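Local atomic coordinates of putative nucleotidyltransferase TM1012 (Thermotoga maritima, PDB entry 4HX0), a protein that probably transfers a nucleotidyl group from a nucleoside triphosphate to an acceptor, like related aminoglycoside adenylyltransferases. Residues 50-55 / 114-119. Residues are numbered along the deposited sequence; the frame is centred on the assembly and turned at random.
Sequences DIQTDE and VDLNKY
Leu116 straddles the end of strand 49-53 with its two methyls. CD1 presses on the backbone of Thr53, 3.5 Å from its CA, and lies 4.0 Å from Asp54 N; CD2 turns to the side chain of Gln52, reaching 3.8 Å from NE2 and 4.1 Å from CG. The Gln52 chain is extended, CG anti to the backbone N (chi1 176°), which carries the amide off the strand and obliquely across the leucine. Its nitrogen end abuts two aliphatic groups, both on the side facing 114-116, since Val114 CG1 stands 3.6 Å from NE2 and the valine side chain crosses the glutamine at about a right angle. No hydrogen bond joins the two segments; Gln52 OE1 is hydrogen-bonded to a bound (4S)-2-methyl-2,4-pentanediol, probably from the crystallisation liquor. The mixed sheet, with strand 49-53 between 29-32 and 93-103, belongs to a domain of the nucleotidyltransferase superfamily, and the short helix 116-119 runs into the antiparallel hairpin 120-133. The CB of Thr53 points away from 114-119, and its side chain packs on Ala58 and Ile61 of helix 55-64, with OG1 bonded to Asn28 O. With alanine at Gln52, Val114 CG1 and Leu116 CD2 would probably face a gap where the amide now packs. Each segment carries an aspartate at an N-cap: Asp54 OD1 accepts from Gly57 N, while Asp115 OD1 takes a weak, bent bond from Asn117 N (3.0 Å, 125°) at the start of the helix that presents Leu116.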
ATOM      1  N   ASP A  50       1.241  -4.188   1.684  1.00 19.25           N
ATOM      2  CA  ASP A  50       1.381  -2.744   1.567  1.00 19.19           C
ATOM      3  C   ASP A  50       0.221  -2.124   2.278  1.00 18.01           C
ATOM      4  O   ASP A  50      -0.919  -2.453   2.000  1.00 17.52           O
ATOM      5  CB  ASP A  50       1.323  -2.319   0.109  1.00 18.53           C
ATOM      6  CG  ASP A  50       2.458  -2.861  -0.683  1.00 22.31           C
ATOM      7  OD1 ASP A  50       3.569  -2.924  -0.138  1.00 22.79           O
ATOM      8  OD2 ASP A  50       2.250  -3.253  -1.842  1.00 25.65           O
ATOM      9  N   ILE A  51       0.521  -1.229   3.202  1.00 18.58           N
ATOM     10  CA  ILE A  51      -0.506  -0.508   3.901  1.00 18.70           C
ATOM     11  C   ILE A  51      -0.330   0.942   3.511  1.00 18.50           C
ATOM     12  O   ILE A  51       0.739   1.517   3.666  1.00 19.37           O
ATOM     13  CB  ILE A  51      -0.398  -0.670   5.433  1.00 18.29           C
ATOM     14  CG1 ILE A  51      -0.489  -2.150   5.858  1.00 19.50           C
ATOM     15  CG2 ILE A  51      -1.457   0.176   6.140  1.00 19.05           C
ATOM     16  CD1 ILE A  51      -1.727  -2.880   5.375  1.00 20.76           C
ATOM     17  N   GLN A  52      -1.379   1.522   2.960  1.00 17.62           N
ATOM     18  CA  GLN A  52      -1.350   2.917   2.663  1.00 17.97           C
ATOM     19  C   GLN A  52      -2.255   3.611   3.675  1.00 18.25           C
ATOM     20  O   GLN A  52      -3.284   3.075   4.102  1.00 18.70           O
ATOM     21  CB  GLN A  52      -1.824   3.150   1.235  1.00 18.55           C
ATOM     22  CG  GLN A  52      -1.935   4.603   0.845  1.00 19.04           C
ATOM     23  CD  GLN A  52      -2.156   4.766  -0.642  1.00 20.15           C
ATOM     24  OE1 GLN A  52      -2.061   3.798  -1.393  1.00 21.29           O
ATOM     25  NE2 GLN A  52      -2.443   5.993  -1.075  1.00 19.23           N
ATOM     26  N   THR A  53      -1.860   4.802   4.073  1.00 17.51           N
ATOM     27  CA  THR A  53      -2.569   5.474   5.125  1.00 18.72           C
ATOM     28  C   THR A  53      -2.305   6.952   4.917  1.00 18.61           C
ATOM     29  O   THR A  53      -1.792   7.350   3.881  1.00 19.37           O
ATOM     30  CB  THR A  53      -2.068   4.955   6.500  1.00 18.78           C
ATOM     31  OG1 THR A  53      -2.769   5.621   7.556  1.00 19.27           O
ATOM     32  CG2 THR A  53      -0.540   5.158   6.646  1.00 18.33           C
ATOM     33  N   ASP A  54      -2.674   7.776   5.873  1.00 19.67           N
ATOM     34  CA  ASP A  54      -2.383   9.182   5.717  1.00 19.03           C
ATOM     35  C   ASP A  54      -1.126   9.458   6.508  1.00 18.33           C
ATOM     36  O   ASP A  54      -0.522   8.539   7.044  1.00 18.75           O
ATOM     37  CB  ASP A  54      -3.581  10.044   6.103  1.00 19.46           C
ATOM     38  CG  ASP A  54      -4.157   9.687   7.466  1.00 20.25           C
ATOM     39  OD1 ASP A  54      -3.481   8.999   8.260  1.00 19.55           O
ATOM     40  OD2 ASP A  54      -5.307  10.101   7.747  1.00 20.33           O
ATOM     41  N   GLU A  55      -0.681  10.707   6.555  1.00 18.49           N
ATOM     42  CA  GLU A  55       0.552  11.000   7.260  1.00 18.09           C
ATOM     43  C   GLU A  55       0.484  10.549   8.728  1.00 18.64           C
ATOM     44  O   GLU A  55       1.368   9.845   9.211  1.00 17.91           O
ATOM     45  CB  GLU A  55       0.848  12.497   7.173  1.00 19.46           C
ATOM     46  CG  GLU A  55       2.070  12.877   7.967  1.00 19.87           C
ATOM     47  CD  GLU A  55       2.485  14.304   7.704  1.00 21.98           C
ATOM     48  OE1 GLU A  55       1.931  14.922   6.766  1.00 21.93           O
ATOM     49  OE2 GLU A  55       3.367  14.780   8.436  1.00 24.06           O
ATOM     50  N   VAL A 114      -4.224  11.322  -1.878  1.00 31.65           N
ATOM     51  CA  VAL A 114      -5.577  10.856  -2.119  1.00 28.16           C
ATOM     52  C   VAL A 114      -6.443  10.956  -0.853  1.00 25.70           C
ATOM     53  O   VAL A 114      -5.950  10.824   0.269  1.00 23.28           O
ATOM     54  CB  VAL A 114      -5.564   9.417  -2.687  1.00 28.36           C
ATOM     55  CG1 VAL A 114      -5.021   8.413  -1.687  1.00 30.45           C
ATOM     56  CG2 VAL A 114      -6.937   8.997  -3.149  1.00 28.46           C
ATOM     57  N   ASP A 115      -7.728  11.226  -1.045  1.00 22.58           N
ATOM     58  CA  ASP A 115      -8.692  10.984  -0.004  1.00 21.84           C
ATOM     59  C   ASP A 115      -8.909   9.465   0.019  1.00 20.70           C
ATOM     60  O   ASP A 115      -9.591   8.911  -0.829  1.00 19.61           O
ATOM     61  CB  ASP A 115      -9.985  11.728  -0.311  1.00 20.87           C
ATOM     62  CG  ASP A 115     -11.076  11.405   0.656  1.00 20.67           C
ATOM     63  OD1 ASP A 115     -10.839  10.734   1.683  1.00 19.69           O
ATOM     64  OD2 ASP A 115     -12.201  11.848   0.403  1.00 21.33           O
ATOM     65  N   LEU A 116      -8.307   8.782   0.985  1.00 20.71           N
ATOM     66  CA  LEU A 116      -8.431   7.328   1.034  1.00 19.98           C
ATOM     67  C   LEU A 116      -9.892   6.911   1.124  1.00 20.56           C
ATOM     68  O   LEU A 116     -10.331   5.886   0.541  1.00 19.30           O
ATOM     69  CB  LEU A 116      -7.657   6.786   2.228  1.00 20.31           C
ATOM     70  CG  LEU A 116      -6.148   6.972   2.070  1.00 22.32           C
ATOM     71  CD1 LEU A 116      -5.453   6.437   3.301  1.00 21.51           C
ATOM     72  CD2 LEU A 116      -5.671   6.243   0.826  1.00 22.14           C
ATOM     73  N   ASN A 117     -10.648   7.739   1.832  1.00 20.41           N
ATOM     74  CA  ASN A 117     -12.070   7.486   2.054  1.00 21.30           C
ATOM     75  C   ASN A 117     -12.969   7.623   0.837  1.00 22.42           C
ATOM     76  O   ASN A 117     -14.108   7.176   0.854  1.00 25.33           O
ATOM     77  CB  ASN A 117     -12.573   8.292   3.250  1.00 21.50           C
ATOM     78  CG  ASN A 117     -12.060   7.710   4.539  1.00 22.67           C
ATOM     79  OD1 ASN A 117     -12.089   6.492   4.712  1.00 22.07           O
ATOM     80  ND2 ASN A 117     -11.544   8.548   5.419  1.00 25.45           N
ATOM     81  N   LYS A 118     -12.453   8.221  -0.223  1.00 21.23           N
ATOM     82  CA  LYS A 118     -13.166   8.219  -1.491  1.00 21.72           C
ATOM     83  C   LYS A 118     -13.115   6.866  -2.183  1.00 21.85           C
ATOM     84  O   LYS A 118     -13.998   6.557  -2.979  1.00 23.10           O
ATOM     85  CB  LYS A 118     -12.530   9.271  -2.377  1.00 23.92           C
ATOM     86  CG  LYS A 118     -13.385   9.793  -3.492  1.00 27.88           C
ATOM     87  CD  LYS A 118     -13.139  11.291  -3.554  1.00 28.83           C
ATOM     88  CE  LYS A 118     -13.243  11.793  -4.964  1.00 31.42           C
ATOM     89  NZ  LYS A 118     -13.036  13.263  -4.930  1.00 33.16           N
ATOM     90  N   TYR A 119     -12.074   6.066  -1.893  1.00 21.34           N
ATOM     91  CA  TYR A 119     -11.815   4.833  -2.636  1.00 21.39           C
ATOM     92  C   TYR A 119     -11.849   3.581  -1.774  1.00 22.39           C
ATOM     93  O   TYR A 119     -11.880   2.473  -2.296  1.00 24.67           O
ATOM     94  CB  TYR A 119     -10.481   4.921  -3.373  1.00 21.95           C
ATOM     95  CG  TYR A 119     -10.429   6.146  -4.244  1.00 23.42           C
ATOM     96  CD1 TYR A 119     -11.111   6.183  -5.452  1.00 23.29           C
ATOM     97  CD2 TYR A 119      -9.747   7.282  -3.829  1.00 23.89           C
ATOM     98  CE1 TYR A 119     -11.090   7.314  -6.250  1.00 24.64           C
ATOM     99  CE2 TYR A 119      -9.723   8.428  -4.614  1.00 24.98           C
ATOM    100  CZ  TYR A 119     -10.396   8.429  -5.821  1.00 27.23           C
ATOM    101  OH  TYR A 119     -10.367   9.553  -6.611  1.00 28.84           O
TER